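Local coordinates for protein protease LasA (Pseudomonas aeruginosa, PDB 3IT5) that is a secreted zinc-dependent endopeptidase of the M23 family that cuts the pentaglycine cross-links of staphylococcal peptidoglycan and contributes to the breakdown of host elastin, at residues A[9-12]-A[16-19]; A[37-42]-A[47-52]; A[140-145]-A[167-172]. All blocks are in the same frame, centred on the assembly; numbering follows the deposited sequence.

Contact 1. Residues A[9-12]-A[16-19]; sequences LPWR and SWQP
Ser-16 opens the contact with its backbone: its CA lies 3.8 Å from NE1 of the Trp-11 indole, while its CB points away from residues 9-12. The indole N-H itself makes a weak hydrogen bond to the carbonyl of Tyr-15, just before the strand.

Trp-17 then supplies nearly everything else. Its indole and that of Trp-11 form an offset stack, the five-membered rings 4.2 Å apart between centroids with planes inclined by 20°. The two side chains run past each other in opposite directions, and each therefore sets its own CB on the partner's benzo ring. Trp-11 CB sits 3.6 Å from the centroid of the Trp-17 six-membered ring, and Trp-17 CB repeats this over the Trp-11 six-membered ring, giving a reciprocal pair of CH-pi contacts. The nearest ring atoms, CE3 of Trp-11 and CE3 of Trp-17, are 3.4 Å apart. Trp-11 reaches this position with CG between its backbone N and carbonyl carbon (chi1 54°), and Leu-9 CB lies against the face of its indole opposite Trp-17.

Farther along the strand, Pro-19 packs, as Trp-11 does, on Leu-175 of the adjoining strand 175-176. The arrangement is a buried aromatic stack that packs the N-terminal loop against a strand of the antiparallel beta-sheet core of this M23 metallopeptidase.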
loop_
_atom_site.group_PDB
_atom_site.type_symbol
_atom_site.label_atom_id
_atom_site.label_comp_id
_atom_site.label_asym_id
_atom_site.label_seq_id
_atom_site.Cartn_x
_atom_site.Cartn_y
_atom_site.Cartn_z
ATOM N N LEU A 9 -4.174 -5.627 -3.605
ATOM C CA LEU A 9 -3.857 -4.884 -2.381
ATOM C C LEU A 9 -2.637 -5.494 -1.671
ATOM O O LEU A 9 -2.443 -6.715 -1.720
ATOM C CB LEU A 9 -5.074 -4.858 -1.445
ATOM C CG LEU A 9 -6.339 -4.186 -1.993
ATOM C CD1 LEU A 9 -7.593 -4.682 -1.255
ATOM C CD2 LEU A 9 -6.232 -2.655 -1.942
ATOM N N PRO A 10 -1.812 -4.650 -1.009
ATOM C CA PRO A 10 -0.537 -5.097 -0.423
ATOM C C PRO A 10 -0.642 -5.848 0.915
ATOM O O PRO A 10 0.165 -5.618 1.826
ATOM C CB PRO A 10 0.247 -3.787 -0.266
ATOM C CG PRO A 10 -0.803 -2.763 -0.036
ATOM C CD PRO A 10 -1.998 -3.193 -0.856
ATOM N N TRP A 11 -1.640 -6.723 1.034
ATOM C CA TRP A 11 -1.687 -7.706 2.115
ATOM C C TRP A 11 -2.163 -9.054 1.587
ATOM O O TRP A 11 -2.625 -9.146 0.449
ATOM C CB TRP A 11 -2.540 -7.233 3.295
ATOM C CG TRP A 11 -3.941 -6.798 2.966
ATOM C CD1 TRP A 11 -5.054 -7.589 2.888
ATOM C CD2 TRP A 11 -4.385 -5.456 2.713
ATOM N NE1 TRP A 11 -6.162 -6.823 2.591
ATOM C CE2 TRP A 11 -5.777 -5.512 2.478
ATOM C CE3 TRP A 11 -3.737 -4.213 2.658
ATOM C CZ2 TRP A 11 -6.536 -4.372 2.197
ATOM C CZ3 TRP A 11 -4.494 -3.078 2.369
ATOM C CH2 TRP A 11 -5.878 -3.168 2.145
ATOM N N ARG A 12 -2.029 -10.093 2.408
ATOM C CA ARG A 12 -2.363 -11.455 1.999
ATOM C C ARG A 12 -3.771 -11.583 1.425
ATOM O O ARG A 12 -4.730 -11.028 1.961
ATOM C CB ARG A 12 -2.217 -12.422 3.168
ATOM C CG ARG A 12 -0.790 -12.755 3.567
ATOM C CD ARG A 12 -0.801 -13.367 4.955
ATOM N NE ARG A 12 0.406 -14.138 5.239
ATOM C CZ ARG A 12 0.568 -14.917 6.308
ATOM N NH1 ARG A 12 -0.407 -15.040 7.204
ATOM N NH2 ARG A 12 1.707 -15.579 6.475
ATOM N N SER A 16 -8.348 -8.966 5.274
ATOM C CA SER A 16 -8.892 -7.613 5.176
ATOM C C SER A 16 -8.190 -6.645 6.126
ATOM O O SER A 16 -8.112 -6.893 7.332
ATOM C CB SER A 16 -10.396 -7.627 5.481
ATOM O OG SER A 16 -11.091 -8.537 4.645
ATOM N N TRP A 17 -7.679 -5.549 5.572
ATOM C CA TRP A 17 -7.093 -4.472 6.371
ATOM C C TRP A 17 -7.887 -3.190 6.182
ATOM O O TRP A 17 -8.671 -3.072 5.233
ATOM C CB TRP A 17 -5.639 -4.222 5.954
ATOM C CG TRP A 17 -4.652 -5.263 6.389
ATOM C CD1 TRP A 17 -4.918 -6.489 6.932
ATOM C CD2 TRP A 17 -3.230 -5.178 6.271
ATOM N NE1 TRP A 17 -3.748 -7.164 7.175
ATOM C CE2 TRP A 17 -2.696 -6.384 6.776
ATOM C CE3 TRP A 17 -2.353 -4.195 5.796
ATOM C CZ2 TRP A 17 -1.324 -6.632 6.822
ATOM C CZ3 TRP A 17 -0.988 -4.450 5.827
ATOM C CH2 TRP A 17 -0.487 -5.659 6.338
ATOM N N GLN A 18 -7.663 -2.229 7.078
ATOM C CA GLN A 18 -8.310 -0.917 7.005
ATOM C C GLN A 18 -7.390 0.136 6.384
ATOM O O GLN A 18 -6.361 0.484 6.976
ATOM C CB GLN A 18 -8.705 -0.431 8.399
ATOM C CG GLN A 18 -9.710 -1.284 9.144
ATOM C CD GLN A 18 -9.946 -0.755 10.543
ATOM O OE1 GLN A 18 -9.861 0.453 10.783
ATOM N NE2 GLN A 18 -10.233 -1.653 11.476
ATOM N N PRO A 19 -7.765 0.669 5.206
ATOM C CA PRO A 19 -6.964 1.744 4.613
ATOM C C PRO A 19 -7.375 3.126 5.120
ATOM O O PRO A 19 -8.491 3.298 5.613
ATOM C CB PRO A 19 -7.270 1.619 3.119
ATOM C CG PRO A 19 -8.691 1.080 3.079
ATOM C CD PRO A 19 -8.923 0.307 4.361
#

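Contact 2. Residues A[37-42]-A[47-52]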
loop_
_atom_site.group_PDB
_atom_site.type_symbol
_atom_site.label_atom_id
_atom_site.label_comp_id
_atom_site.label_asym_id
_atom_site.label_seq_id
_atom_site.Cartn_x
_atom_site.Cartn_y
_atom_site.Cartn_z
ATOM N N ALA A 37 -2.492 1.416 5.456
ATOM C CA ALA A 37 -3.372 0.309 5.781
ATOM C C ALA A 37 -2.838 -0.446 6.984
ATOM O O ALA A 37 -1.632 -0.658 7.122
ATOM C CB ALA A 37 -3.540 -0.626 4.588
ATOM N N SER A 38 -3.756 -0.833 7.862
ATOM C CA SER A 38 -3.424 -1.614 9.037
ATOM C C SER A 38 -4.624 -2.486 9.359
ATOM O O SER A 38 -5.773 -2.047 9.208
ATOM C CB SER A 38 -3.110 -0.691 10.214
ATOM O OG SER A 38 -2.726 -1.426 11.358
ATOM N N TYR A 39 -4.367 -3.718 9.792
ATOM C CA TYR A 39 -5.451 -4.613 10.191
ATOM C C TYR A 39 -6.379 -3.938 11.200
ATOM O O TYR A 39 -7.588 -3.873 10.975
ATOM C CB TYR A 39 -4.923 -5.948 10.749
ATOM C CG TYR A 39 -5.963 -6.700 11.563
ATOM C CD1 TYR A 39 -7.075 -7.268 10.948
ATOM C CD2 TYR A 39 -5.845 -6.818 12.947
ATOM C CE1 TYR A 39 -8.047 -7.941 11.689
ATOM C CE2 TYR A 39 -6.810 -7.489 13.702
ATOM C CZ TYR A 39 -7.906 -8.052 13.064
ATOM O OH TYR A 39 -8.866 -8.718 13.794
ATOM N N ASP A 40 -5.805 -3.422 12.290
ATOM C CA ASP A 40 -6.593 -2.877 13.405
ATOM C C ASP A 40 -6.248 -1.446 13.851
ATOM O O ASP A 40 -6.942 -0.898 14.706
ATOM C CB ASP A 40 -6.549 -3.830 14.615
ATOM C CG ASP A 40 -5.135 -4.295 14.960
ATOM O OD1 ASP A 40 -4.166 -3.849 14.305
ATOM O OD2 ASP A 40 -4.996 -5.126 15.885
ATOM N N TRP A 41 -5.199 -0.853 13.272
ATOM C CA TRP A 41 -4.696 0.489 13.650
ATOM C C TRP A 41 -4.448 0.665 15.163
ATOM O O TRP A 41 -5.049 1.537 15.803
ATOM C CB TRP A 41 -5.608 1.603 13.104
ATOM C CG TRP A 41 -5.457 1.834 11.625
ATOM C CD1 TRP A 41 -6.176 1.245 10.625
ATOM C CD2 TRP A 41 -4.527 2.720 10.983
ATOM N NE1 TRP A 41 -5.750 1.703 9.400
ATOM C CE2 TRP A 41 -4.740 2.611 9.591
ATOM C CE3 TRP A 41 -3.537 3.598 11.449
ATOM C CZ2 TRP A 41 -3.999 3.342 8.658
ATOM C CZ3 TRP A 41 -2.797 4.328 10.517
ATOM C CH2 TRP A 41 -3.032 4.191 9.139
ATOM N N PRO A 42 -3.538 -0.148 15.735
ATOM C CA PRO A 42 -3.417 -0.233 17.182
ATOM C C PRO A 42 -2.333 0.691 17.750
ATOM O O PRO A 42 -1.791 1.534 17.027
ATOM C CB PRO A 42 -3.005 -1.687 17.378
ATOM C CG PRO A 42 -2.121 -1.968 16.176
ATOM C CD PRO A 42 -2.541 -1.012 15.072
ATOM N N ALA A 47 0.582 -6.458 18.044
ATOM C CA ALA A 47 0.812 -7.456 17.004
ATOM C C ALA A 47 0.689 -6.821 15.624
ATOM O O ALA A 47 -0.181 -5.979 15.399
ATOM C CB ALA A 47 -0.180 -8.613 17.154
ATOM N N THR A 48 1.576 -7.207 14.711
ATOM C CA THR A 48 1.550 -6.688 13.344
ATOM C C THR A 48 1.442 -7.813 12.320
ATOM O O THR A 48 1.692 -8.982 12.634
ATOM C CB THR A 48 2.780 -5.814 13.016
ATOM O OG1 THR A 48 3.951 -6.634 12.930
ATOM C CG2 THR A 48 2.980 -4.715 14.069
ATOM N N TYR A 49 1.090 -7.446 11.092
ATOM C CA TYR A 49 0.690 -8.432 10.095
ATOM C C TYR A 49 1.459 -8.339 8.779
ATOM O O TYR A 49 2.264 -7.427 8.582
ATOM C CB TYR A 49 -0.839 -8.384 9.910
ATOM C CG TYR A 49 -1.562 -8.795 11.179
ATOM C CD1 TYR A 49 -1.856 -10.134 11.429
ATOM C CD2 TYR A 49 -1.917 -7.847 12.150
ATOM C CE1 TYR A 49 -2.501 -10.526 12.599
ATOM C CE2 TYR A 49 -2.560 -8.228 13.329
ATOM C CZ TYR A 49 -2.851 -9.568 13.542
ATOM O OH TYR A 49 -3.488 -9.960 14.695
ATOM N N SER A 50 1.216 -9.302 7.893
ATOM C CA SER A 50 2.053 -9.499 6.707
ATOM C C SER A 50 1.751 -8.524 5.572
ATOM O O SER A 50 0.597 -8.394 5.140
ATOM C CB SER A 50 1.932 -10.945 6.211
ATOM O OG SER A 50 2.270 -11.855 7.249
ATOM N N VAL A 51 2.798 -7.839 5.107
ATOM C CA VAL A 51 2.745 -7.044 3.881
ATOM C C VAL A 51 3.250 -7.895 2.701
ATOM O O VAL A 51 4.323 -8.503 2.774
ATOM C CB VAL A 51 3.590 -5.746 3.991
ATOM C CG1 VAL A 51 3.549 -4.957 2.679
ATOM C CG2 VAL A 51 3.116 -4.869 5.157
ATOM N N VAL A 52 2.469 -7.941 1.626
ATOM C CA VAL A 52 2.847 -8.697 0.433
ATOM C C VAL A 52 2.979 -7.787 -0.787
ATOM O O VAL A 52 2.407 -6.685 -0.825
ATOM C CB VAL A 52 1.858 -9.861 0.117
ATOM C CG1 VAL A 52 1.637 -10.758 1.343
ATOM C CG2 VAL A 52 0.533 -9.323 -0.405
HETATM O O HOH W 1 -2.573 -6.123 16.839
HETATM O O HOH W 2 -1.390 -4.099 14.044
#
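Tyr-39 and Tyr-49 meet obliquely, their ring planes at 60° and their centroids 5.1 Å apart. CD2 of Tyr-39 comes to 3.6 Å from CE2 of Tyr-49, and Tyr-39 CB adds to the contact 3.8 Å from Tyr-49 CD2. With CG opposite the backbone N in Tyr-39 (chi1 162°) and opposite the carbonyl carbon in Tyr-49 (chi1 -64°), the two rings are brought together at the protein surface, each reaching the other from its own segment.

Beside the tyrosines, the link between the segments is made by water. Asp-40 turns its carboxylate toward residues 47-52, and both of its oxygens are engaged. One water donates to Asp-40 OD2 and to Ala-47 O, 2.8 Å from each; a second donates to Asp-40 OD1 and, at 2.6 Å, to the same Ala-47 O. The two waters thus close a ring between carboxylate and carbonyl, which should help to fix the rotation of the Asp-40 side chain.

The turn that presents these residues is held by an ST motif, in which Ser-38 OG accepts a hydrogen bond from Trp-41 N at 3.2 Å. Trp-41 in turn lays its ring near that of His-120, a probable proton donor or acceptor of the active site.

Both tyrosines touch Trp-17 of strand 16-19, and Tyr-49 also packs on Tyr-102 of strand 98-102. The pair lies where strand 34-38 ends and the chain approaches strand 50-52, which pairs antiparallel with strand 98-102.

Contact 3. Residues A[140-145]-A[167-172]; sequences GPYRIN and TTHCAF
Tyr-142 points the edge of its ring at the face of His-169, an edge-to-face (T-shaped) aromatic pair with planes at 76° and centroids 4.9 Å apart. The tyrosine CE1 does the touching, 3.5 Å from His-169 CD2 and equally close to NE2, so that it lies over the rim of the imidazole rather than over its middle.

With CG opposite the carbonyl carbon (chi1 -56°), His-169 turns an imidazole face to Tyr-142 and brings NE2 within 2.8 Å of Thr-167 OG1, a hydrogen bond in which either atom could be the donor. The Tyr-142 hydroxyl bonds to the carbonyl of Tyr-176, and Pro-141 CG rests over the centre of one face of its ring. Further out, both aromatic side chains touch Leu-175, and His-169 also lies against Asn-162 of strand 159-162, which separates 142-145 from 168-169 in their four-stranded antiparallel sheet, away from the zinc site. The neighbouring Cys-170 is tied to Cys-155 by a disulfide.

With no polar bond between them, the two rings interact through a ring C-H set against a pi face, an orientation probably set largely by hydrogen bonds to third groups, Thr-167 for the imidazole and Tyr-176 for the phenol.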
loop_
_atom_site.group_PDB
_atom_site.type_symbol
_atom_site.label_atom_id
_atom_site.label_comp_id
_atom_site.label_asym_id
_atom_site.label_seq_id
_atom_site.Cartn_x
_atom_site.Cartn_y
_atom_site.Cartn_z
ATOM N N GLY A 140 -6.922 -5.124 -7.369
ATOM C CA GLY A 140 -7.978 -6.127 -7.505
ATOM C C GLY A 140 -9.143 -5.513 -8.266
ATOM O O GLY A 140 -8.925 -4.790 -9.243
ATOM N N PRO A 141 -10.386 -5.774 -7.812
ATOM C CA PRO A 141 -11.567 -5.191 -8.450
ATOM C C PRO A 141 -11.746 -3.698 -8.142
ATOM O O PRO A 141 -12.496 -3.015 -8.847
ATOM C CB PRO A 141 -12.722 -6.000 -7.845
ATOM C CG PRO A 141 -12.219 -6.402 -6.491
ATOM C CD PRO A 141 -10.744 -6.654 -6.682
ATOM N N TYR A 142 -11.062 -3.207 -7.105
ATOM C CA TYR A 142 -11.240 -1.831 -6.622
ATOM C C TYR A 142 -10.546 -0.783 -7.488
ATOM O O TYR A 142 -9.350 -0.899 -7.786
ATOM C CB TYR A 142 -10.738 -1.677 -5.181
ATOM C CG TYR A 142 -11.303 -2.671 -4.193
ATOM C CD1 TYR A 142 -12.646 -2.628 -3.817
ATOM C CD2 TYR A 142 -10.489 -3.645 -3.622
ATOM C CE1 TYR A 142 -13.165 -3.549 -2.905
ATOM C CE2 TYR A 142 -10.997 -4.566 -2.714
ATOM C CZ TYR A 142 -12.334 -4.511 -2.361
ATOM O OH TYR A 142 -12.839 -5.412 -1.457
ATOM N N ARG A 143 -11.311 0.233 -7.880
ATOM C CA ARG A 143 -10.765 1.446 -8.472
ATOM C C ARG A 143 -10.790 2.530 -7.405
ATOM O O ARG A 143 -11.826 2.783 -6.788
ATOM C CB ARG A 143 -11.586 1.886 -9.688
ATOM C CG ARG A 143 -11.116 3.199 -10.316
ATOM C CD ARG A 143 -12.085 3.700 -11.379
ATOM N NE ARG A 143 -11.984 2.927 -12.615
ATOM C CZ ARG A 143 -12.571 3.254 -13.765
ATOM N NH1 ARG A 143 -13.312 4.353 -13.861
ATOM N NH2 ARG A 143 -12.409 2.478 -14.830
ATOM N N ILE A 144 -9.645 3.163 -7.185
ATOM C CA ILE A 144 -9.527 4.185 -6.148
ATOM C C ILE A 144 -9.821 5.590 -6.690
ATOM O O ILE A 144 -9.373 5.964 -7.781
ATOM C CB ILE A 144 -8.153 4.098 -5.414
ATOM C CG1 ILE A 144 -8.023 5.167 -4.321
ATOM C CG2 ILE A 144 -6.993 4.174 -6.395
ATOM C CD1 ILE A 144 -6.918 4.874 -3.306
ATOM N N ASN A 145 -10.621 6.336 -5.937
ATOM C CA ASN A 145 -10.800 7.756 -6.179
ATOM C C ASN A 145 -10.106 8.526 -5.066
ATOM O O ASN A 145 -10.307 8.250 -3.878
ATOM C CB ASN A 145 -12.280 8.126 -6.247
ATOM C CG ASN A 145 -12.519 9.487 -6.888
ATOM O OD1 ASN A 145 -12.385 9.647 -8.105
ATOM N ND2 ASN A 145 -12.902 10.467 -6.073
ATOM N N THR A 167 -20.058 -2.064 -5.362
ATOM C CA THR A 167 -19.976 -1.588 -3.976
ATOM C C THR A 167 -18.919 -0.506 -3.765
ATOM O O THR A 167 -17.859 -0.517 -4.400
ATOM C CB THR A 167 -19.698 -2.744 -2.985
ATOM O OG1 THR A 167 -18.689 -3.610 -3.520
ATOM C CG2 THR A 167 -20.953 -3.550 -2.739
ATOM N N THR A 168 -19.226 0.423 -2.861
ATOM C CA THR A 168 -18.309 1.491 -2.469
ATOM C C THR A 168 -17.722 1.173 -1.097
ATOM O O THR A 168 -18.440 0.747 -0.187
ATOM C CB THR A 168 -19.033 2.854 -2.450
ATOM O OG1 THR A 168 -19.603 3.096 -3.738
ATOM C CG2 THR A 168 -18.076 3.997 -2.108
ATOM N N HIS A 169 -16.414 1.374 -0.957
ATOM C CA HIS A 169 -15.686 0.963 0.242
ATOM C C HIS A 169 -14.934 2.124 0.873
ATOM O O HIS A 169 -14.108 2.769 0.227
ATOM C CB HIS A 169 -14.741 -0.196 -0.084
ATOM C CG HIS A 169 -15.434 -1.371 -0.701
ATOM N ND1 HIS A 169 -15.771 -2.499 0.016
ATOM C CD2 HIS A 169 -15.881 -1.579 -1.962
ATOM C CE1 HIS A 169 -16.382 -3.358 -0.779
ATOM N NE2 HIS A 169 -16.468 -2.820 -1.984
ATOM N N CYS A 170 -15.222 2.368 2.147
ATOM C CA CYS A 170 -14.762 3.568 2.839
ATOM C C CYS A 170 -13.438 3.369 3.572
ATOM O O CYS A 170 -13.042 2.241 3.877
ATOM C CB CYS A 170 -15.837 4.056 3.825
ATOM S SG CYS A 170 -17.483 4.346 3.091
ATOM N N ALA A 171 -12.763 4.482 3.851
ATOM C CA ALA A 171 -11.602 4.476 4.732
ATOM C C ALA A 171 -12.034 3.990 6.110
ATOM O O ALA A 171 -13.152 4.277 6.552
ATOM C CB ALA A 171 -11.003 5.859 4.824
ATOM N N PHE A 172 -11.153 3.227 6.755
ATOM C CA PHE A 172 -11.359 2.694 8.109
ATOM C C PHE A 172 -12.472 1.638 8.232
ATOM O O PHE A 172 -13.061 1.459 9.302
ATOM C CB PHE A 172 -11.501 3.830 9.138
ATOM C CG PHE A 172 -10.332 4.787 9.143
ATOM C CD1 PHE A 172 -10.521 6.139 8.890
ATOM C CD2 PHE A 172 -9.040 4.328 9.381
ATOM C CE1 PHE A 172 -9.444 7.021 8.883
ATOM C CE2 PHE A 172 -7.956 5.204 9.375
ATOM C CZ PHE A 172 -8.161 6.552 9.129
#

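How the contacts relate
The contacts follow one another in series along the chain. Contacts 1 and 2 have centres about 8 Å apart and share the large antiparallel sheet, where strands 16-19 and 34-38 are neighbours; Gln-18 probably bonds through its N to Ser-38 O and through its O to Trp-41 NE1. Contact 3 belongs to the separate four-stranded sheet, with its centre about 12 Å from that of contact 1 and about 18 Å from that of contact 2. Contacts 1 and 2 both meet Phe-172, through a probable hydrogen bond to Pro-19 O and through the Trp-41 ring, so the loop after strand 168-169 ties the four-stranded sheet to the large sheet that carries the active site.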